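PDB 4XJW: sialidase B from Streptococcus pneumoniae serotype 4, which cleaves terminal sialic acids from oligosaccharides, glycoproteins and glycolipids at alpha-2,3, alpha-2,6 and alpha-2,8 linkages, acting as an intramolecular trans-sialidase. Local coordinates for residues Asn261-Gln266 with Tyr384-Asp389; Phe89-Ser94 with Leu641-Val646; Asp116-Met121 with Val128-Val133; Gly198-Ala203 with Trp251-Phe256. The protein carries 1 engineered substitution. One frame throughout, in Å; residues are numbered along the deposited sequence.

Contact 1: residues Asn261-Gln266 with Tyr384-Asp389; sequences NDYEEQ and YSVDFD
Tyr-263 and Tyr-384 face each other across a single beta bridge, where the loop after strand 255-256 is laid along the end of strand 377-387. Two backbone bonds make the bridge: Tyr-384 N gives to Asp-262 O, and Glu-264 N gives to Tyr-384 O. The tight half of the contact is buried and aromatic. CB of Tyr-384 sits over the centre of the Tyr-263 ring, 3.4 Å from its centroid, in a CH-pi contact; the two ring planes are only 17° apart but slid until they barely overlap. Val-386 CG1 meets the edge of the Tyr-263 ring. Both phenol hydroxyls reach past the contact, Tyr-263 to Glu-395 and Tyr-384 to Asp-410.

The other half is partly exposed and polar. Glu-264, extended with CG anti to N (chi1 179°), brings OE1 within 2.6 Å of Ser-385 OG, which donates to the anti side of the carboxylate, 29° out of its plane; Ser-385 OG also bonds to Asn-398. Beyond it the Gln-266 amide pairs with both N-H and C=O of Val-386: NE2 gives to Val-386 O over 2.8 Å, and Gln-266 OE1 accepts the N-H of Val-386 N on an in-plane lone pair at 2.7 Å.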
loop_
_atom_site.group_PDB
_atom_site.type_symbol
_atom_site.label_atom_id
_atom_site.label_comp_id
_atom_site.label_asym_id
_atom_site.label_seq_id
_atom_site.Cartn_x
_atom_site.Cartn_y
_atom_site.Cartn_z
ATOM N N ASN A 261 -12.517 -9.570 13.889
ATOM C CA ASN A 261 -12.594 -8.800 15.126
ATOM C C ASN A 261 -11.897 -9.455 16.305
ATOM O O ASN A 261 -12.076 -9.032 17.459
ATOM C CB ASN A 261 -14.049 -8.482 15.462
ATOM C CG ASN A 261 -14.644 -7.459 14.511
ATOM O OD1 ASN A 261 -14.014 -6.445 14.202
ATOM N ND2 ASN A 261 -15.839 -7.733 14.021
ATOM N N ASP A 262 -11.082 -10.463 16.011
ATOM C CA ASP A 262 -10.297 -11.114 17.048
ATOM C C ASP A 262 -9.254 -10.170 17.660
ATOM O O ASP A 262 -8.902 -10.306 18.835
ATOM C CB ASP A 262 -9.656 -12.421 16.543
ATOM C CG ASP A 262 -8.922 -12.274 15.204
ATOM O OD1 ASP A 262 -9.406 -11.545 14.306
ATOM O OD2 ASP A 262 -7.877 -12.944 15.036
ATOM N N TYR A 263 -8.767 -9.221 16.864
ATOM C CA TYR A 263 -7.921 -8.144 17.363
ATOM C C TYR A 263 -8.575 -6.788 17.127
ATOM O O TYR A 263 -9.256 -6.590 16.114
ATOM C CB TYR A 263 -6.555 -8.183 16.685
ATOM C CG TYR A 263 -5.593 -9.167 17.301
ATOM C CD1 TYR A 263 -5.891 -10.527 17.338
ATOM C CD2 TYR A 263 -4.395 -8.743 17.840
ATOM C CE1 TYR A 263 -5.016 -11.446 17.894
ATOM C CE2 TYR A 263 -3.491 -9.661 18.402
ATOM C CZ TYR A 263 -3.820 -11.008 18.426
ATOM O OH TYR A 263 -2.958 -11.925 18.988
ATOM N N GLU A 264 -8.376 -5.868 18.074
ATOM C CA GLU A 264 -8.882 -4.499 17.975
ATOM C C GLU A 264 -8.296 -3.760 16.765
ATOM O O GLU A 264 -7.145 -3.973 16.397
ATOM C CB GLU A 264 -8.562 -3.734 19.270
ATOM C CG GLU A 264 -9.019 -2.270 19.302
ATOM C CD GLU A 264 -8.397 -1.463 20.441
ATOM O OE1 GLU A 264 -7.448 -1.947 21.092
ATOM O OE2 GLU A 264 -8.861 -0.332 20.682
ATOM N N GLU A 265 -9.094 -2.893 16.148
ATOM C CA GLU A 265 -8.582 -2.006 15.111
ATOM C C GLU A 265 -7.837 -0.854 15.780
ATOM O O GLU A 265 -8.462 0.099 16.265
ATOM C CB GLU A 265 -9.734 -1.476 14.254
ATOM C CG GLU A 265 -10.471 -2.559 13.464
ATOM C CD GLU A 265 -11.969 -2.281 13.361
ATOM O OE1 GLU A 265 -12.397 -1.151 13.694
ATOM O OE2 GLU A 265 -12.712 -3.192 12.952
ATOM N N GLN A 266 -6.510 -0.946 15.826
ATOM C CA GLN A 266 -5.694 0.045 16.517
ATOM C C GLN A 266 -4.816 0.815 15.555
ATOM O O GLN A 266 -4.159 0.220 14.697
ATOM C CB GLN A 266 -4.757 -0.638 17.510
ATOM C CG GLN A 266 -5.372 -1.065 18.810
ATOM C CD GLN A 266 -4.396 -1.877 19.628
ATOM O OE1 GLN A 266 -4.364 -3.097 19.528
ATOM N NE2 GLN A 266 -3.580 -1.200 20.431
ATOM N N TYR A 384 -8.106 -9.315 21.492
ATOM C CA TYR A 384 -6.742 -8.910 21.814
ATOM C C TYR A 384 -6.468 -7.479 21.371
ATOM O O TYR A 384 -7.070 -6.991 20.413
ATOM C CB TYR A 384 -5.730 -9.799 21.098
ATOM C CG TYR A 384 -5.680 -11.237 21.561
ATOM C CD1 TYR A 384 -6.531 -12.192 21.015
ATOM C CD2 TYR A 384 -4.754 -11.649 22.515
ATOM C CE1 TYR A 384 -6.475 -13.517 21.420
ATOM C CE2 TYR A 384 -4.693 -12.967 22.923
ATOM C CZ TYR A 384 -5.551 -13.896 22.373
ATOM O OH TYR A 384 -5.491 -15.214 22.779
ATOM N N SER A 385 -5.535 -6.835 22.063
ATOM C CA SER A 385 -4.980 -5.552 21.649
ATOM C C SER A 385 -3.462 -5.699 21.649
ATOM O O SER A 385 -2.930 -6.609 22.280
ATOM C CB SER A 385 -5.387 -4.451 22.620
ATOM O OG SER A 385 -6.735 -4.055 22.437
ATOM N N VAL A 386 -2.762 -4.809 20.953
ATOM C CA VAL A 386 -1.303 -4.853 20.925
ATOM C C VAL A 386 -0.675 -3.578 21.482
ATOM O O VAL A 386 -1.259 -2.506 21.404
ATOM C CB VAL A 386 -0.758 -5.141 19.510
ATOM C CG1 VAL A 386 -1.379 -6.394 18.954
ATOM C CG2 VAL A 386 -0.994 -3.960 18.583
ATOM N N ASP A 387 0.523 -3.696 22.043
ATOM C CA ASP A 387 1.249 -2.516 22.510
ATOM C C ASP A 387 2.749 -2.793 22.575
ATOM O O ASP A 387 3.187 -3.948 22.554
ATOM C CB ASP A 387 0.753 -2.071 23.889
ATOM C CG ASP A 387 1.221 -2.991 25.000
ATOM O OD1 ASP A 387 2.340 -2.776 25.520
ATOM O OD2 ASP A 387 0.475 -3.929 25.348
ATOM N N PHE A 388 3.525 -1.717 22.659
ATOM C CA PHE A 388 4.972 -1.801 22.793
ATOM C C PHE A 388 5.402 -1.150 24.104
ATOM O O PHE A 388 6.553 -0.746 24.247
ATOM C CB PHE A 388 5.663 -1.083 21.631
ATOM C CG PHE A 388 5.603 -1.831 20.325
ATOM C CD1 PHE A 388 6.582 -2.752 19.995
ATOM C CD2 PHE A 388 4.567 -1.607 19.429
ATOM C CE1 PHE A 388 6.539 -3.441 18.788
ATOM C CE2 PHE A 388 4.515 -2.288 18.228
ATOM C CZ PHE A 388 5.496 -3.213 17.907
ATOM N N ASP A 389 4.473 -1.043 25.053
ATOM C CA ASP A 389 4.755 -0.368 26.326
ATOM C C ASP A 389 5.903 -0.996 27.126
ATOM O O ASP A 389 6.561 -0.310 27.914
ATOM C CB ASP A 389 3.496 -0.297 27.190
ATOM C CG ASP A 389 2.401 0.544 26.563
ATOM O OD1 ASP A 389 2.660 1.166 25.510
ATOM O OD2 ASP A 389 1.288 0.589 27.130
#

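Contact 2: residues Phe89-Ser94 with Leu641-Val646; sequences FSRPAS and LHLSNV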
loop_
_atom_site.group_PDB
_atom_site.type_symbol
_atom_site.label_atom_id
_atom_site.label_comp_id
_atom_site.label_asym_id
_atom_site.label_seq_id
_atom_site.Cartn_x
_atom_site.Cartn_y
_atom_site.Cartn_z
ATOM N N PHE A 89 16.488 12.919 12.836
ATOM C CA PHE A 89 15.160 12.356 12.569
ATOM C C PHE A 89 14.893 12.409 11.082
ATOM O O PHE A 89 15.187 13.407 10.432
ATOM C CB PHE A 89 14.067 13.153 13.284
ATOM C CG PHE A 89 14.325 13.341 14.740
ATOM C CD1 PHE A 89 14.413 12.242 15.581
ATOM C CD2 PHE A 89 14.490 14.609 15.269
ATOM C CE1 PHE A 89 14.663 12.404 16.937
ATOM C CE2 PHE A 89 14.739 14.779 16.621
ATOM C CZ PHE A 89 14.824 13.674 17.450
ATOM N N SER A 90 14.322 11.341 10.539
ATOM C CA SER A 90 14.070 11.314 9.107
ATOM C C SER A 90 13.010 10.286 8.771
ATOM O O SER A 90 12.684 9.424 9.591
ATOM C CB SER A 90 15.361 10.987 8.348
ATOM O OG SER A 90 15.711 9.631 8.565
ATOM N N ARG A 91 12.460 10.386 7.565
ATOM C CA ARG A 91 11.655 9.310 7.028
ATOM C C ARG A 91 11.875 9.185 5.529
ATOM O O ARG A 91 11.841 10.182 4.805
ATOM C CB ARG A 91 10.167 9.515 7.291
ATOM C CG ARG A 91 9.396 8.211 7.137
ATOM C CD ARG A 91 7.910 8.475 6.907
ATOM N NE ARG A 91 7.615 8.784 5.511
ATOM C CZ ARG A 91 6.384 8.956 5.040
ATOM N NH1 ARG A 91 5.348 8.852 5.868
ATOM N NH2 ARG A 91 6.202 9.232 3.749
ATOM N N PRO A 92 12.077 7.952 5.051
ATOM C CA PRO A 92 12.161 7.715 3.606
ATOM C C PRO A 92 10.875 8.116 2.874
ATOM O O PRO A 92 9.832 8.320 3.519
ATOM C CB PRO A 92 12.343 6.196 3.522
ATOM C CG PRO A 92 13.095 5.869 4.796
ATOM C CD PRO A 92 12.445 6.752 5.828
ATOM N N ALA A 93 10.977 8.225 1.546
ATOM C CA ALA A 93 9.823 8.365 0.648
ATOM C C ALA A 93 8.857 9.445 1.105
ATOM O O ALA A 93 7.666 9.188 1.257
ATOM C CB ALA A 93 9.095 7.022 0.497
ATOM N N SER A 94 9.369 10.649 1.328
ATOM C CA SER A 94 8.531 11.756 1.799
ATOM C C SER A 94 8.227 12.834 0.750
ATOM O O SER A 94 7.405 13.717 1.005
ATOM C CB SER A 94 9.162 12.390 3.042
ATOM O OG SER A 94 9.177 11.475 4.119
ATOM N N LEU A 641 10.046 0.144 5.574
ATOM C CA LEU A 641 8.906 -0.487 6.238
ATOM C C LEU A 641 8.138 0.549 7.036
ATOM O O LEU A 641 8.708 1.538 7.502
ATOM C CB LEU A 641 9.388 -1.563 7.210
ATOM C CG LEU A 641 10.238 -2.664 6.585
ATOM C CD1 LEU A 641 10.765 -3.545 7.689
ATOM C CD2 LEU A 641 9.399 -3.481 5.632
ATOM N N HIS A 642 6.831 0.338 7.168
ATOM C CA HIS A 642 6.022 1.064 8.154
ATOM C C HIS A 642 5.972 2.574 7.919
ATOM O O HIS A 642 6.201 3.372 8.847
ATOM C CB HIS A 642 6.502 0.763 9.586
ATOM C CG HIS A 642 6.831 -0.684 9.814
ATOM N ND1 HIS A 642 6.085 -1.710 9.269
ATOM C CD2 HIS A 642 7.861 -1.266 10.471
ATOM C CE1 HIS A 642 6.634 -2.868 9.606
ATOM N NE2 HIS A 642 7.702 -2.630 10.349
ATOM N N LEU A 643 5.655 2.955 6.683
ATOM C CA LEU A 643 5.475 4.357 6.323
ATOM C C LEU A 643 3.999 4.626 6.164
ATOM O O LEU A 643 3.292 3.820 5.551
ATOM C CB LEU A 643 6.179 4.690 5.006
ATOM C CG LEU A 643 7.655 4.305 4.879
ATOM C CD1 LEU A 643 8.174 4.591 3.476
ATOM C CD2 LEU A 643 8.506 5.006 5.917
ATOM N N SER A 644 3.558 5.764 6.689
ATOM C CA SER A 644 2.163 6.162 6.552
ATOM C C SER A 644 1.910 7.092 5.366
ATOM O O SER A 644 2.746 7.932 5.005
ATOM C CB SER A 644 1.677 6.808 7.840
ATOM O OG SER A 644 1.688 5.870 8.893
ATOM N N ASN A 645 0.741 6.922 4.754
ATOM C CA ASN A 645 0.255 7.824 3.710
ATOM C C ASN A 645 1.165 7.889 2.495
ATOM O O ASN A 645 1.418 8.968 1.935
ATOM C CB ASN A 645 -0.009 9.224 4.285
ATOM C CG ASN A 645 -1.205 9.262 5.202
ATOM O OD1 ASN A 645 -1.831 8.239 5.466
ATOM N ND2 ASN A 645 -1.526 10.451 5.709
ATOM N N VAL A 646 1.635 6.714 2.081
ATOM C CA VAL A 646 2.434 6.577 0.862
ATOM C C VAL A 646 1.648 5.988 -0.315
ATOM O O VAL A 646 2.119 6.040 -1.446
ATOM C CB VAL A 646 3.716 5.768 1.113
ATOM C CG1 VAL A 646 4.693 6.586 1.964
ATOM C CG2 VAL A 646 3.377 4.420 1.784
HETATM O O HOH W 1 4.125 10.470 2.270
#
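Arg-91 NH2 gives to a water at 2.8 Å that passes a hydrogen bond on to Asn-645 O, and it also gives to Ala-93 O at 2.9 Å. The neighbouring nitrogen makes the direct link between the segments: Arg-91 NH1 gives to Ser-644 O over 2.9 Å, on a lone pair in the carbonyl plane, although the bond is bent (141° at the hydrogen) and the oxygen lies 25° out of the guanidinium plane. Arg-91 NE turns back to its own segment and meets Pro-92 O at 3.0 Å. Pro-92 O and Ala-93 O both lie close to the guanidinium plane, so the loop after strand 85-91 holds the rotation of the group from within its own segment.

In Arg-91, CG anti to N (chi1 -162°) lays the aliphatic part along Leu-643; the bend at chi3 then turns the guanidinium back toward Pro-92 O and Ala-93 O. Leu-643 CD2 lies 3.5 Å from Arg-91 CG, while Leu-643 CB stands over one face of the guanidinium. The other branch, Leu-643 CD1, packs on Ala-93 CB at 4.0 Å, and Val-646 CG1 comes up obliquely to NH2. Val-128 of strand 126-132 also touches the arginine, and Val-646 lies about 7 Å, side chain to side chain, from Arg-207, which probably binds the substrate.

The chemistry implies a buried cation joining the N-terminal lectin-like domain to the propeller: its charge is met by backbone carbonyls and one water, with no carboxylate in either segment, and is probably spread over those dipoles.

Contact 3: residues Asp116-Met121 with Val128-Val133; sequences DKTYTM and VFSETV
Met-121 and Phe-129 face each other as a hydrogen-bonded pair, and the methionine lies across the phenyl ring. CB of Met-121 stands over the Phe-129 ring, displaced toward its rim and 3.5 Å from the centroid, in a CH-pi contact. The ring gets there because Phe-129 places CG between its N and its carbonyl carbon (chi1 62°), which swings it under the neighbouring strand. Past CB the methionine bends at chi2 and chi3. It lies side by side with Val-128, Met-121 CG 3.5 Å from Val-128 CG2, and Met-121 CE returns to Phe-129 CZ at 4.0 Å.

Farther along the same face, Tyr-119 is crossed at about a right angle by Val-133, and Val-133 CG2 meets Tyr-119 CE2 at 4.0 Å. The tyrosine hydroxyl bonds to Leu-137 O, and its ring stacks on Phe-136. Strands 74-80 and 85-91 of the second sheet cover this largely apolar face, with Val-76 against Met-121 and Phe-129, and Phe-89 against Phe-129 and Glu-131, whose carboxylate end leads away.

The opposite face is a row of hydroxyls. Thr-120 OG1 and Ser-130 OG pair at 2.9 Å, and Thr-118 OG1 lies 2.8 Å from Thr-132 OG1 while giving its own proton to Asp-116 O. Both are non-hydrogen-bonded pairs, where the CA atoms come closest and short side chains can meet.

The strands run antiparallel at 176°. At one end Val-128 and Phe-129 both oppose Met-121, a classic beta bulge. The hairpin belongs to one sheet of a concanavalin-like beta sandwich, its Tyr-119, Met-121 and Phe-129 face turned to the other sheet.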
loop_
_atom_site.group_PDB
_atom_site.type_symbol
_atom_site.label_atom_id
_atom_site.label_comp_id
_atom_site.label_asym_id
_atom_site.label_seq_id
_atom_site.Cartn_x
_atom_site.Cartn_y
_atom_site.Cartn_z
ATOM N N ASP A 116 6.174 20.990 24.373
ATOM C CA ASP A 116 5.900 19.551 24.291
ATOM C C ASP A 116 7.155 18.736 23.997
ATOM O O ASP A 116 7.092 17.500 23.884
ATOM C CB ASP A 116 4.815 19.231 23.259
ATOM C CG ASP A 116 3.431 19.629 23.728
ATOM O OD1 ASP A 116 3.310 20.091 24.885
ATOM O OD2 ASP A 116 2.465 19.477 22.943
ATOM N N LYS A 117 8.282 19.435 23.871
ATOM C CA LYS A 117 9.583 18.816 23.610
ATOM C C LYS A 117 9.529 17.907 22.401
ATOM O O LYS A 117 10.108 16.815 22.410
ATOM C CB LYS A 117 10.065 18.002 24.811
ATOM C CG LYS A 117 10.230 18.801 26.087
ATOM C CD LYS A 117 10.863 17.924 27.154
ATOM C CE LYS A 117 11.452 18.744 28.273
ATOM N NZ LYS A 117 12.302 17.899 29.161
ATOM N N THR A 118 8.851 18.364 21.359
ATOM C CA THR A 118 8.599 17.521 20.201
ATOM C C THR A 118 9.026 18.201 18.904
ATOM O O THR A 118 8.876 19.417 18.753
ATOM C CB THR A 118 7.113 17.139 20.147
ATOM O OG1 THR A 118 6.795 16.349 21.306
ATOM C CG2 THR A 118 6.792 16.332 18.895
ATOM N N TYR A 119 9.575 17.409 17.988
ATOM C CA TYR A 119 9.918 17.872 16.659
ATOM C C TYR A 119 9.006 17.135 15.694
ATOM O O TYR A 119 8.944 15.903 15.709
ATOM C CB TYR A 119 11.371 17.539 16.328
ATOM C CG TYR A 119 12.409 18.101 17.282
ATOM C CD1 TYR A 119 12.815 19.429 17.199
ATOM C CD2 TYR A 119 12.999 17.292 18.235
ATOM C CE1 TYR A 119 13.776 19.945 18.062
ATOM C CE2 TYR A 119 13.979 17.789 19.093
ATOM C CZ TYR A 119 14.352 19.117 19.005
ATOM O OH TYR A 119 15.319 19.611 19.857
ATOM N N THR A 120 8.299 17.876 14.852
ATOM C CA THR A 120 7.355 17.258 13.927
ATOM C C THR A 120 7.569 17.771 12.514
ATOM O O THR A 120 7.653 18.981 12.303
ATOM C CB THR A 120 5.907 17.599 14.329
ATOM O OG1 THR A 120 5.674 17.202 15.687
ATOM C CG2 THR A 120 4.894 16.893 13.421
ATOM N N MET A 121 7.624 16.857 11.546
ATOM C CA MET A 121 7.816 17.222 10.144
ATOM C C MET A 121 6.605 16.847 9.301
ATOM O O MET A 121 6.127 15.711 9.379
ATOM C CB MET A 121 9.029 16.500 9.583
ATOM C CG MET A 121 9.255 16.752 8.095
ATOM S SD MET A 121 9.907 18.413 7.774
ATOM C CE MET A 121 11.588 18.153 8.310
ATOM N N VAL A 128 5.170 13.141 8.555
ATOM C CA VAL A 128 6.116 12.060 8.248
ATOM C C VAL A 128 6.941 11.608 9.452
ATOM O O VAL A 128 7.429 10.480 9.481
ATOM C CB VAL A 128 7.028 12.391 7.035
ATOM C CG1 VAL A 128 6.192 12.598 5.750
ATOM C CG2 VAL A 128 7.895 13.606 7.321
ATOM N N PHE A 129 7.112 12.495 10.430
ATOM C CA PHE A 129 7.600 12.077 11.749
ATOM C C PHE A 129 7.213 13.056 12.841
ATOM O O PHE A 129 6.961 14.239 12.582
ATOM C CB PHE A 129 9.111 11.740 11.779
ATOM C CG PHE A 129 10.034 12.891 11.436
ATOM C CD1 PHE A 129 10.315 13.893 12.362
ATOM C CD2 PHE A 129 10.646 12.939 10.185
ATOM C CE1 PHE A 129 11.189 14.941 12.042
ATOM C CE2 PHE A 129 11.522 13.973 9.855
ATOM C CZ PHE A 129 11.795 14.967 10.781
ATOM N N SER A 130 7.121 12.538 14.055
ATOM C CA SER A 130 6.864 13.365 15.223
ATOM C C SER A 130 7.612 12.725 16.373
ATOM O O SER A 130 7.278 11.624 16.808
ATOM C CB SER A 130 5.367 13.460 15.514
ATOM O OG SER A 130 5.100 14.503 16.437
ATOM N N GLU A 131 8.653 13.398 16.846
ATOM C CA GLU A 131 9.549 12.802 17.824
ATOM C C GLU A 131 9.620 13.637 19.091
ATOM O O GLU A 131 9.998 14.811 19.046
ATOM C CB GLU A 131 10.948 12.673 17.222
ATOM C CG GLU A 131 11.008 11.851 15.945
ATOM C CD GLU A 131 11.075 10.356 16.200
ATOM O OE1 GLU A 131 11.050 9.956 17.382
ATOM O OE2 GLU A 131 11.157 9.586 15.218
ATOM N N THR A 132 9.246 13.028 20.213
ATOM C CA THR A 132 9.385 13.656 21.523
ATOM C C THR A 132 10.686 13.213 22.199
ATOM O O THR A 132 11.039 12.041 22.153
ATOM C CB THR A 132 8.192 13.291 22.431
ATOM O OG1 THR A 132 6.971 13.588 21.745
ATOM C CG2 THR A 132 8.246 14.072 23.738
ATOM N N VAL A 133 11.400 14.152 22.817
ATOM C CA VAL A 133 12.686 13.850 23.444
ATOM C C VAL A 133 12.684 14.254 24.916
ATOM O O VAL A 133 11.906 15.116 25.328
ATOM C CB VAL A 133 13.857 14.558 22.720
ATOM C CG1 VAL A 133 14.046 14.016 21.306
ATOM C CG2 VAL A 133 13.636 16.065 22.683
#

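Contact 4: residues Gly198-Ala203 with Trp251-Phe256; sequences GDSTQA and WSEPIF
Ser-200 reaches from its turn to Glu-253 and Pro-254, and its side chain can be followed outward. Ser-200 CB lies 3.5 Å from Glu-253 OE2, the same carboxylate oxygen that takes the N-H of Ser-200 N at 3.0 Å. Ser-200 OG, set between N and the carbonyl carbon by chi1 of 57°, gives its proton to Pro-254 O at 2.7 Å, coming from above the carbonyl plane. Ser-200 OG also touches the proline ring, 3.5 Å from Pro-254 CD. Glu-253 reaches back to the turn by bending at chi2, and OE2 is met nearly along its C-O axis.

Next to the serine, Asp-199 OD2 approaches Pro-254 CG, and Thr-201 CG2 lies 3.9 Å from Pro-254 CB, so three successive residues line the proline. Thr-201 O sits at the edge of the Phe-256 ring and also bonds to Tyr-227 OH. Asp-199 OD1 holds the turn together, accepting from both OG1 and N of Thr-201.

Asp-199 to Gln-202 form a type I turn carrying an Asx turn at Asp-199; an ST turn from Thr-201 to Ala-203 follows. They sit where the first BNR repeat of the sialidase propeller leads into strand 255-256, the edge of a four-stranded blade.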
loop_
_atom_site.group_PDB
_atom_site.type_symbol
_atom_site.label_atom_id
_atom_site.label_comp_id
_atom_site.label_asym_id
_atom_site.label_seq_id
_atom_site.Cartn_x
_atom_site.Cartn_y
_atom_site.Cartn_z
ATOM N N GLY A 198 -5.730 7.534 10.343
ATOM C CA GLY A 198 -6.691 8.242 11.173
ATOM C C GLY A 198 -8.089 8.272 10.592
ATOM O O GLY A 198 -9.023 8.823 11.195
ATOM N N ASP A 199 -8.247 7.689 9.407
ATOM C CA ASP A 199 -9.580 7.537 8.840
ATOM C C ASP A 199 -10.407 6.447 9.531
ATOM O O ASP A 199 -9.997 5.886 10.549
ATOM C CB ASP A 199 -9.537 7.366 7.305
ATOM C CG ASP A 199 -8.991 6.013 6.841
ATOM O OD1 ASP A 199 -8.829 5.087 7.661
ATOM O OD2 ASP A 199 -8.755 5.874 5.610
ATOM N N SER A 200 -11.574 6.158 8.967
ATOM C CA SER A 200 -12.511 5.198 9.555
ATOM C C SER A 200 -11.959 3.782 9.747
ATOM O O SER A 200 -12.504 3.014 10.547
ATOM C CB SER A 200 -13.754 5.109 8.679
ATOM O OG SER A 200 -13.394 4.753 7.358
ATOM N N THR A 201 -10.909 3.419 9.011
ATOM C CA THR A 201 -10.339 2.076 9.143
ATOM C C THR A 201 -9.535 1.922 10.426
ATOM O O THR A 201 -9.414 0.813 10.955
ATOM C CB THR A 201 -9.424 1.674 7.957
ATOM O OG1 THR A 201 -8.213 2.447 7.971
ATOM C CG2 THR A 201 -10.141 1.839 6.625
ATOM N N GLN A 202 -9.005 3.043 10.913
ATOM C CA GLN A 202 -8.071 3.075 12.039
ATOM C C GLN A 202 -6.810 2.242 11.824
ATOM O O GLN A 202 -6.076 1.949 12.770
ATOM C CB GLN A 202 -8.775 2.724 13.352
ATOM C CG GLN A 202 -9.775 3.795 13.774
ATOM C CD GLN A 202 -9.112 5.111 14.161
ATOM O OE1 GLN A 202 -9.162 6.100 13.417
ATOM N NE2 GLN A 202 -8.512 5.141 15.341
ATOM N N ALA A 203 -6.535 1.886 10.575
ATOM C CA ALA A 203 -5.224 1.331 10.275
ATOM C C ALA A 203 -4.272 2.469 9.994
ATOM O O ALA A 203 -4.620 3.440 9.320
ATOM C CB ALA A 203 -5.288 0.399 9.079
ATOM N N TRP A 251 -13.613 11.215 -2.722
ATOM C CA TRP A 251 -13.746 9.815 -2.349
ATOM C C TRP A 251 -14.542 9.666 -1.062
ATOM O O TRP A 251 -14.456 10.503 -0.162
ATOM C CB TRP A 251 -12.343 9.192 -2.207
ATOM C CG TRP A 251 -11.628 9.146 -3.537
ATOM C CD1 TRP A 251 -10.921 10.156 -4.136
ATOM C CD2 TRP A 251 -11.638 8.055 -4.468
ATOM N NE1 TRP A 251 -10.473 9.749 -5.374
ATOM C CE2 TRP A 251 -10.905 8.465 -5.606
ATOM C CE3 TRP A 251 -12.206 6.775 -4.451
ATOM C CZ2 TRP A 251 -10.693 7.624 -6.708
ATOM C CZ3 TRP A 251 -12.011 5.941 -5.553
ATOM C CH2 TRP A 251 -11.260 6.373 -6.667
ATOM N N SER A 252 -15.299 8.585 -0.971
ATOM C CA SER A 252 -16.115 8.309 0.206
ATOM C C SER A 252 -15.292 7.881 1.410
ATOM O O SER A 252 -14.195 7.339 1.263
ATOM C CB SER A 252 -17.144 7.222 -0.105
ATOM O OG SER A 252 -16.486 5.981 -0.389
ATOM N N GLU A 253 -15.827 8.098 2.608
ATOM C CA GLU A 253 -15.160 7.589 3.808
ATOM C C GLU A 253 -15.120 6.070 3.682
ATOM O O GLU A 253 -16.114 5.445 3.337
ATOM C CB GLU A 253 -15.898 8.007 5.082
ATOM C CG GLU A 253 -15.099 7.749 6.374
ATOM C CD GLU A 253 -13.799 8.572 6.471
ATOM O OE1 GLU A 253 -13.675 9.583 5.744
ATOM O OE2 GLU A 253 -12.906 8.221 7.287
ATOM N N PRO A 254 -13.951 5.462 3.916
ATOM C CA PRO A 254 -13.835 4.014 3.711
ATOM C C PRO A 254 -14.760 3.168 4.593
ATOM O O PRO A 254 -15.140 3.569 5.703
ATOM C CB PRO A 254 -12.388 3.732 4.105
ATOM C CG PRO A 254 -11.664 5.016 3.829
ATOM C CD PRO A 254 -12.660 6.082 4.251
ATOM N N ILE A 255 -15.120 2.004 4.068
ATOM C CA ILE A 255 -15.833 0.988 4.838
ATOM C C ILE A 255 -15.050 -0.299 4.703
ATOM O O ILE A 255 -14.118 -0.371 3.892
ATOM C CB ILE A 255 -17.286 0.771 4.346
ATOM C CG1 ILE A 255 -17.317 0.263 2.893
ATOM C CG2 ILE A 255 -18.074 2.045 4.528
ATOM C CD1 ILE A 255 -18.698 -0.203 2.420
ATOM N N PHE A 256 -15.417 -1.315 5.480
ATOM C CA PHE A 256 -14.774 -2.621 5.318
ATOM C C PHE A 256 -15.571 -3.526 4.400
ATOM O O PHE A 256 -16.797 -3.609 4.505
ATOM C CB PHE A 256 -14.567 -3.346 6.660
ATOM C CG PHE A 256 -13.654 -2.636 7.608
ATOM C CD1 PHE A 256 -12.310 -2.453 7.296
ATOM C CD2 PHE A 256 -14.123 -2.169 8.826
ATOM C CE1 PHE A 256 -11.466 -1.789 8.182
ATOM C CE2 PHE A 256 -13.292 -1.513 9.712
ATOM C CZ PHE A 256 -11.959 -1.322 9.393
#

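From the N terminus, contact 2 opens first, at 89-94, but closes last, at 641-646, and so encloses the other three; none of the four cross. Contact 3 closes a short hairpin in the N-terminal beta sandwich. Contact 4 follows, joining the loop before strand 205-213 to the outermost strand of the same propeller sheet. Contact 1, next in series, closes a long loop that includes propeller strands 286-294 and 301-308 as well as much of the 324-414 sheet. Contacts 2 and 3 touch through Phe-89, Arg-91 and Ser-94, so the sandwich hairpin backs directly on the domain interface. Contacts 1 and 4 meet where Glu-265 packs on Phe-256 and Thr-201, linking that sheet, loop and blade.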